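Local coordinates for protein putative silent information regulator 2,Putative silent information regulator 2 (Leishmania infantum, PDB 5OL0) that probably removes acetyl groups from protein lysine side chains at the expense of NAD+, releasing nicotinamide, and thereby probably helps regulate gene expression, at residues A[124-129]-A[217-222]; A[102-107]-A[132-137]. One frame throughout, in Å; residues are numbered along the deposited sequence.

Interaction 1: A[124-129]-A[217-222]; sequences CTQNID and IGTSMQ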
ATOM      1  N   CYS A 124      -5.098   2.706   4.156  1.00 32.00           N
ATOM      2  CA  CYS A 124      -4.343   3.577   3.238  1.00 28.15           C
ATOM      3  C   CYS A 124      -3.235   2.727   2.668  1.00 27.91           C
ATOM      4  O   CYS A 124      -2.402   2.226   3.428  1.00 27.83           O
ATOM      5  CB  CYS A 124      -3.740   4.724   4.014  1.00 31.27           C
ATOM      6  SG  CYS A 124      -4.942   5.941   4.710  1.00 31.55           S
ATOM      7  N   THR A 125      -3.195   2.595   1.353  1.00 25.75           N
ATOM      8  CA  THR A 125      -2.220   1.723   0.685  1.00 27.49           C
ATOM      9  C   THR A 125      -1.341   2.549  -0.242  1.00 25.18           C
ATOM     10  O   THR A 125      -1.786   3.454  -0.897  1.00 28.56           O
ATOM     11  CB  THR A 125      -2.931   0.613  -0.105  1.00 28.75           C
ATOM     12  OG1 THR A 125      -1.979  -0.241  -0.733  1.00 28.39           O
ATOM     13  CG2 THR A 125      -3.917   1.153  -1.190  1.00 30.22           C
ATOM     14  N   GLN A 126      -0.072   2.264  -0.253  1.00 26.84           N
ATOM     15  CA  GLN A 126       0.818   2.812  -1.228  1.00 29.95           C
ATOM     16  C   GLN A 126       1.005   1.860  -2.424  1.00 31.19           C
ATOM     17  O   GLN A 126       1.630   2.231  -3.394  1.00 28.38           O
ATOM     18  CB  GLN A 126       2.159   3.169  -0.586  1.00 34.38           C
ATOM     19  CG  GLN A 126       2.995   2.099   0.034  1.00 30.92           C
ATOM     20  CD  GLN A 126       4.257   2.704   0.655  1.00 36.46           C
ATOM     21  OE1 GLN A 126       4.951   3.477   0.042  1.00 40.31           O
ATOM     22  NE2 GLN A 126       4.530   2.364   1.821  1.00 31.59           N
ATOM     23  N   ASN A 127       0.386   0.686  -2.384  1.00 27.94           N
ATOM     24  CA  ASN A 127       0.436  -0.243  -3.497  1.00 29.54           C
ATOM     25  C   ASN A 127      -0.490   0.251  -4.629  1.00 31.32           C
ATOM     26  O   ASN A 127      -1.509   0.983  -4.410  1.00 26.28           O
ATOM     27  CB  ASN A 127       0.047  -1.646  -3.044  1.00 30.75           C
ATOM     28  CG  ASN A 127       1.058  -2.276  -2.127  1.00 32.20           C
ATOM     29  OD1 ASN A 127       2.245  -1.859  -2.078  1.00 31.70           O
ATOM     30  ND2 ASN A 127       0.630  -3.365  -1.441  1.00 30.28           N
ATOM     31  N   ILE A 128      -0.145  -0.161  -5.848  1.00 30.24           N
ATOM     32  CA  ILE A 128      -0.920   0.245  -7.021  1.00 30.35           C
ATOM     33  C   ILE A 128      -1.571  -0.958  -7.646  1.00 33.36           C
ATOM     34  O   ILE A 128      -1.944  -0.928  -8.807  1.00 31.90           O
ATOM     35  CB  ILE A 128      -0.030   1.016  -7.987  1.00 31.50           C
ATOM     36  CG1 ILE A 128       1.127   0.160  -8.563  1.00 34.95           C
ATOM     37  CG2 ILE A 128       0.531   2.210  -7.261  1.00 31.48           C
ATOM     38  CD1 ILE A 128       2.071   0.981  -9.440  1.00 36.95           C
ATOM     39  N   ASP A 129      -1.733  -2.021  -6.851  1.00 31.06           N
ATOM     40  CA  ASP A 129      -2.225  -3.287  -7.383  1.00 30.60           C
ATOM     41  C   ASP A 129      -3.730  -3.460  -7.263  1.00 31.67           C
ATOM     42  O   ASP A 129      -4.235  -4.474  -7.665  1.00 30.68           O
ATOM     43  CB  ASP A 129      -1.449  -4.458  -6.762  1.00 29.37           C
ATOM     44  CG  ASP A 129      -1.486  -4.488  -5.205  1.00 33.45           C
ATOM     45  OD1 ASP A 129      -2.498  -4.027  -4.610  1.00 30.39           O
ATOM     46  OD2 ASP A 129      -0.484  -4.992  -4.581  1.00 34.17           O
ATOM     47  N   ILE A 217       1.744  -2.587   7.380  1.00 27.54           N
ATOM     48  CA  ILE A 217       2.119  -3.887   6.835  1.00 26.06           C
ATOM     49  C   ILE A 217       2.881  -3.754   5.543  1.00 29.25           C
ATOM     50  O   ILE A 217       2.304  -3.436   4.451  1.00 25.98           O
ATOM     51  CB  ILE A 217       0.901  -4.774   6.581  1.00 27.75           C
ATOM     52  CG1 ILE A 217      -0.018  -4.736   7.813  1.00 26.96           C
ATOM     53  CG2 ILE A 217       1.396  -6.170   6.137  1.00 27.79           C
ATOM     54  CD1 ILE A 217      -1.296  -5.536   7.727  1.00 28.14           C
ATOM     55  N   GLY A 218       4.184  -4.066   5.641  1.00 28.51           N
ATOM     56  CA  GLY A 218       4.986  -4.222   4.440  1.00 26.45           C
ATOM     57  C   GLY A 218       5.326  -2.930   3.745  1.00 27.98           C
ATOM     58  O   GLY A 218       5.572  -2.926   2.544  1.00 27.38           O
ATOM     59  N   THR A 219       5.326  -1.823   4.477  1.00 31.36           N
ATOM     60  CA  THR A 219       5.584  -0.530   3.866  1.00 35.95           C
ATOM     61  C   THR A 219       7.021  -0.043   4.062  1.00 42.38           C
ATOM     62  O   THR A 219       7.668  -0.393   5.042  1.00 39.69           O
ATOM     63  CB  THR A 219       4.714   0.580   4.464  1.00 37.84           C
ATOM     64  OG1 THR A 219       5.056   1.781   3.766  1.00 45.64           O
ATOM     65  CG2 THR A 219       5.100   0.886   5.903  1.00 37.80           C
ATOM     66  N   SER A 220       7.434   0.930   3.259  1.00 48.75           N
ATOM     67  CA  SER A 220       8.827   1.397   3.355  1.00 57.19           C
ATOM     68  C   SER A 220       9.133   2.546   4.359  1.00 56.58           C
ATOM     69  O   SER A 220      10.252   2.595   4.932  1.00 61.63           O
ATOM     70  CB  SER A 220       9.353   1.768   1.932  1.00 60.53           C
ATOM     71  OG  SER A 220       8.662   2.855   1.341  1.00 44.05           O
ATOM     72  N   MET A 221       8.222   3.499   4.507  1.00 42.17           N
ATOM     73  CA  MET A 221       8.607   4.786   5.129  1.00 46.85           C
ATOM     74  C   MET A 221       9.526   5.648   4.319  1.00 40.04           C
ATOM     75  O   MET A 221      10.031   6.607   4.841  1.00 37.54           O
ATOM     76  CB  MET A 221       9.336   4.607   6.493  1.00 57.24           C
ATOM     77  CG  MET A 221       8.612   3.791   7.540  1.00 62.62           C
ATOM     78  SD  MET A 221       7.080   4.612   8.018  1.00 59.55           S
ATOM     79  CE  MET A 221       7.632   6.137   8.843  1.00 54.54           C
ATOM     80  N   GLN A 222       9.821   5.336   3.067  1.00 39.18           N
ATOM     81  CA  GLN A 222      10.734   6.201   2.333  1.00 36.27           C
ATOM     82  C   GLN A 222      10.063   6.942   1.190  1.00 34.69           C
ATOM     83  O   GLN A 222      10.752   7.653   0.459  1.00 39.23           O
ATOM     84  CB  GLN A 222      11.950   5.388   1.841  1.00 41.87           C
ATOM     85  CG  GLN A 222      12.653   4.718   3.031  1.00 48.59           C
ATOM     86  CD  GLN A 222      14.036   4.224   2.732  1.00 54.75           C
ATOM     87  OE1 GLN A 222      14.204   3.366   1.882  1.00 58.04           O
ATOM     88  NE2 GLN A 222      15.043   4.767   3.436  1.00 53.17           N
TER
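Gln126 and Thr219 mark the nearest approach of the two backbones, their CA atoms 7.7 Å apart, just past the ends of the parallel strands 120-125 and 213-217, which have strand 36-40 between them. Such a gap is wide enough that the main chains do not meet and a side chain must span it. Gln126 does most of this: with CG placed between the backbone N and the carbonyl carbon (chi1 62°) and the chain extended beyond it, the amide is carried across to the opposite turn. There it crosses the Thr219 side chain at about a right angle. The modelled 2.1 Å between Gln126 NE2 and Thr219 OG1 is too short to be real, so the exact placing of the amide is doubtful and no bond can be read from it. Ser220 lies at the margin, its OG 4.0 Å from Gln126 OE1, a proximity without a bond.

What is well defined is the shaping of each turn from within. Thr125 OG1 accepts from Asn127 N at 3.0 Å, and Ser220 OG accepts from Gln222 N at 3.2 Å, the latter nearly straight at 170°. Both are ST turns, bending the chain as it leaves or follows its strand. Beyond the contact, Gln126 O is hydrogen-bonded to His146 ND1, His146 being the probable proton acceptor, while Asp129 OD2 pairs with Ser45 OG.

Residues 126-129 and 218-220 probably both contribute to the NAD+ site, as in a close relative, at the carboxyl edge of a Rossmann-type sheet. The contact is small, 97 Å² in all, and polar: an amide and two hydroxyls lie close together, consistent with surfaces that serve a cofactor more than they seal a core.

Interaction 2: A[102-107]-A[132-137]; sequences FQPTAV and EKAAGV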
ATOM      1  N   PHE A 102      -3.952 -10.464 -10.529  1.00 29.72           N
ATOM      2  CA  PHE A 102      -3.569 -10.899  -9.206  1.00 31.30           C
ATOM      3  C   PHE A 102      -4.811 -10.996  -8.291  1.00 33.54           C
ATOM      4  O   PHE A 102      -5.853 -10.339  -8.491  1.00 33.80           O
ATOM      5  CB  PHE A 102      -2.516  -9.930  -8.618  1.00 32.74           C
ATOM      6  CG  PHE A 102      -1.226  -9.929  -9.360  1.00 30.63           C
ATOM      7  CD1 PHE A 102      -0.463 -11.074  -9.417  1.00 35.10           C
ATOM      8  CD2 PHE A 102      -0.800  -8.826 -10.016  1.00 32.12           C
ATOM      9  CE1 PHE A 102       0.726 -11.091 -10.066  1.00 34.32           C
ATOM     10  CE2 PHE A 102       0.379  -8.849 -10.732  1.00 34.47           C
ATOM     11  CZ  PHE A 102       1.157  -9.965 -10.730  1.00 35.57           C
ATOM     12  N   GLN A 103      -4.682 -11.818  -7.276  1.00 33.24           N
ATOM     13  CA  GLN A 103      -5.751 -11.987  -6.309  1.00 36.46           C
ATOM     14  C   GLN A 103      -5.319 -11.542  -4.895  1.00 31.82           C
ATOM     15  O   GLN A 103      -4.167 -11.635  -4.552  1.00 30.14           O
ATOM     16  CB  GLN A 103      -6.078 -13.468  -6.218  1.00 40.84           C
ATOM     17  CG  GLN A 103      -6.492 -14.166  -7.509  1.00 45.51           C
ATOM     18  CD  GLN A 103      -6.675 -15.658  -7.233  1.00 58.77           C
ATOM     19  OE1 GLN A 103      -7.794 -16.125  -7.145  1.00 71.78           O
ATOM     20  NE2 GLN A 103      -5.571 -16.394  -7.008  1.00 63.75           N
ATOM     21  N   PRO A 104      -6.270 -11.177  -4.058  1.00 31.76           N
ATOM     22  CA  PRO A 104      -5.911 -10.732  -2.720  1.00 31.82           C
ATOM     23  C   PRO A 104      -5.275 -11.783  -1.875  1.00 29.38           C
ATOM     24  O   PRO A 104      -5.596 -12.938  -2.002  1.00 30.19           O
ATOM     25  CB  PRO A 104      -7.242 -10.330  -2.085  1.00 32.26           C
ATOM     26  CG  PRO A 104      -8.223 -10.259  -3.180  1.00 34.33           C
ATOM     27  CD  PRO A 104      -7.703 -10.991  -4.360  1.00 31.99           C
ATOM     28  N   THR A 105      -4.403 -11.331  -0.990  1.00 28.54           N
ATOM     29  CA  THR A 105      -3.697 -12.146  -0.018  1.00 28.69           C
ATOM     30  C   THR A 105      -4.474 -12.213   1.315  1.00 28.11           C
ATOM     31  O   THR A 105      -5.502 -11.553   1.495  1.00 28.31           O
ATOM     32  CB  THR A 105      -2.270 -11.641   0.260  1.00 27.67           C
ATOM     33  OG1 THR A 105      -2.301 -10.474   1.098  1.00 29.30           O
ATOM     34  CG2 THR A 105      -1.455 -11.390  -1.032  1.00 28.21           C
ATOM     35  N   ALA A 106      -3.960 -13.017   2.233  1.00 27.55           N
ATOM     36  CA  ALA A 106      -4.461 -13.084   3.593  1.00 29.27           C
ATOM     37  C   ALA A 106      -4.482 -11.696   4.270  1.00 30.36           C
ATOM     38  O   ALA A 106      -5.467 -11.327   4.894  1.00 31.57           O
ATOM     39  CB  ALA A 106      -3.623 -14.073   4.393  1.00 30.71           C
ATOM     40  N   VAL A 107      -3.448 -10.884   4.075  1.00 27.23           N
ATOM     41  CA  VAL A 107      -3.473  -9.515   4.623  1.00 26.20           C
ATOM     42  C   VAL A 107      -4.708  -8.747   4.091  1.00 26.27           C
ATOM     43  O   VAL A 107      -5.413  -8.077   4.844  1.00 25.54           O
ATOM     44  CB  VAL A 107      -2.174  -8.766   4.231  1.00 28.54           C
ATOM     45  CG1 VAL A 107      -2.312  -7.267   4.428  1.00 27.77           C
ATOM     46  CG2 VAL A 107      -0.968  -9.286   5.020  1.00 28.42           C
ATOM     47  N   GLU A 132      -6.668  -4.331  -2.244  1.00 25.66           N
ATOM     48  CA  GLU A 132      -7.548  -3.990  -1.142  1.00 29.23           C
ATOM     49  C   GLU A 132      -9.015  -3.928  -1.666  1.00 31.99           C
ATOM     50  O   GLU A 132      -9.938  -4.492  -1.062  1.00 28.40           O
ATOM     51  CB  GLU A 132      -7.164  -2.664  -0.511  1.00 29.21           C
ATOM     52  CG  GLU A 132      -5.746  -2.608   0.093  1.00 30.05           C
ATOM     53  CD  GLU A 132      -4.651  -2.295  -0.944  1.00 31.72           C
ATOM     54  OE1 GLU A 132      -4.941  -2.061  -2.182  1.00 31.61           O
ATOM     55  OE2 GLU A 132      -3.491  -2.350  -0.540  1.00 33.87           O
ATOM     56  N   LYS A 133      -9.191  -3.225  -2.788  1.00 34.59           N
ATOM     57  CA  LYS A 133     -10.467  -3.118  -3.510  1.00 32.08           C
ATOM     58  C   LYS A 133     -10.935  -4.505  -3.959  1.00 30.80           C
ATOM     59  O   LYS A 133     -12.106  -4.862  -3.809  1.00 30.89           O
ATOM     60  CB  LYS A 133     -10.309  -2.198  -4.731  1.00 34.86           C
ATOM     61  CG  LYS A 133     -11.605  -1.909  -5.476  1.00 39.82           C
ATOM     62  CD  LYS A 133     -11.410  -0.745  -6.447  1.00 45.81           C
ATOM     63  CE  LYS A 133     -12.738  -0.318  -7.058  1.00 61.89           C
ATOM     64  NZ  LYS A 133     -12.908  -0.719  -8.484  1.00 66.25           N
ATOM     65  N   ALA A 134     -10.017  -5.341  -4.402  1.00 29.63           N
ATOM     66  CA  ALA A 134     -10.394  -6.704  -4.830  1.00 31.12           C
ATOM     67  C   ALA A 134     -10.888  -7.535  -3.669  1.00 37.63           C
ATOM     68  O   ALA A 134     -11.740  -8.381  -3.842  1.00 36.08           O
ATOM     69  CB  ALA A 134      -9.201  -7.396  -5.510  1.00 35.56           C
ATOM     70  N   ALA A 135     -10.385  -7.272  -2.461  1.00 35.07           N
ATOM     71  CA  ALA A 135     -10.843  -7.958  -1.259  1.00 34.00           C
ATOM     72  C   ALA A 135     -12.174  -7.400  -0.694  1.00 31.04           C
ATOM     73  O   ALA A 135     -12.611  -7.902   0.314  1.00 33.31           O
ATOM     74  CB  ALA A 135      -9.756  -7.916  -0.167  1.00 32.31           C
ATOM     75  N   GLY A 136     -12.722  -6.331  -1.259  1.00 34.31           N
ATOM     76  CA  GLY A 136     -14.018  -5.721  -0.845  1.00 31.84           C
ATOM     77  C   GLY A 136     -13.891  -4.639   0.199  1.00 34.11           C
ATOM     78  O   GLY A 136     -14.843  -4.304   0.919  1.00 33.03           O
ATOM     79  N   VAL A 137     -12.734  -4.019   0.305  1.00 34.09           N
ATOM     80  CA  VAL A 137     -12.641  -2.904   1.238  1.00 30.62           C
ATOM     81  C   VAL A 137     -13.419  -1.795   0.593  1.00 31.01           C
ATOM     82  O   VAL A 137     -13.213  -1.496  -0.598  1.00 31.56           O
ATOM     83  CB  VAL A 137     -11.181  -2.489   1.464  1.00 31.81           C
ATOM     84  CG1 VAL A 137     -11.129  -1.321   2.451  1.00 33.24           C
ATOM     85  CG2 VAL A 137     -10.436  -3.703   2.002  1.00 32.49           C
TER
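Pro104 is the one residue of 102-107 that packs on 132-137 to any extent, meeting Ala134 and Ala135 at the C-terminal end of helix 131-134. Along the sequence, the segment reaches this point in an extended course through Phe102 and Gln103. Pro104 then turns its ring toward the alanines, and the side-chain packing is apolar. CG comes down on Ala134 CB at 3.8 Å, and it lies just as close, 3.8 Å, to the backbone Ala135 N. One bond further back in the ring, CB meets Ala135 CB at 4.0 Å. The pyrrolidine thus rests across two consecutive methyl groups, and the backbones can approach to 5.8 Å between the CA atoms of Pro104 and Ala135, a closeness that small residues permit.

Thr105 follows with its CB pointing away and takes the N-cap position of helix 106-116. A chi1 of 76° swings OG1 between its own backbone N and carbonyl carbon, where it accepts from Val107 N in a weak, bent capping bond of 3.2 Å (angle 121°); the same hydroxyl is also hydrogen-bonded to Ala44 O. Ala106 and Val107 begin the helix and pack on helix 286-296.

Just past the two alanines, the other helix is closed by a Schellman motif. Gly136 has positive phi, Val137 N returns to Glu132 O at 3.1 Å and Gly136 N to Lys133 O at 3.0 Å. Pro104, just ahead of the N-cap, sets the start of helix 106-116 beside this end. Helix 106-116 also reaches it through Arg112 NH2, bonded to Ala135 O, and Gln115 NE2, bonded to Gly136 O; Ala135 additionally packs on His108, whereas Glu132, Lys133 and Val137 lean on Leu142 of strand 142-144, at the border of the parallel sheet.

Overall arrangement
Interactions 1 and 2 have centres 14 Å apart, and their segments alternate along the chain: 102-107 leads through helix 106-116 into the strand that ends in 124-129, and helix 131-134 follows directly. Two direct contacts tie them together. Thr125 OG1 lies 2.6 Å from Glu132 OE2, a probable hydrogen bond from the strand end to the helix, while Ile217 CD1 packs on Val107 CG1 at 3.9 Å. Interaction 1 holds residues of the probable NAD+ site, and its Gln126 side chain is about 4 Å from that of His146, the probable proton acceptor; interaction 2 lies beside it, the Ala134 side chain about 8 Å from that of Asp129.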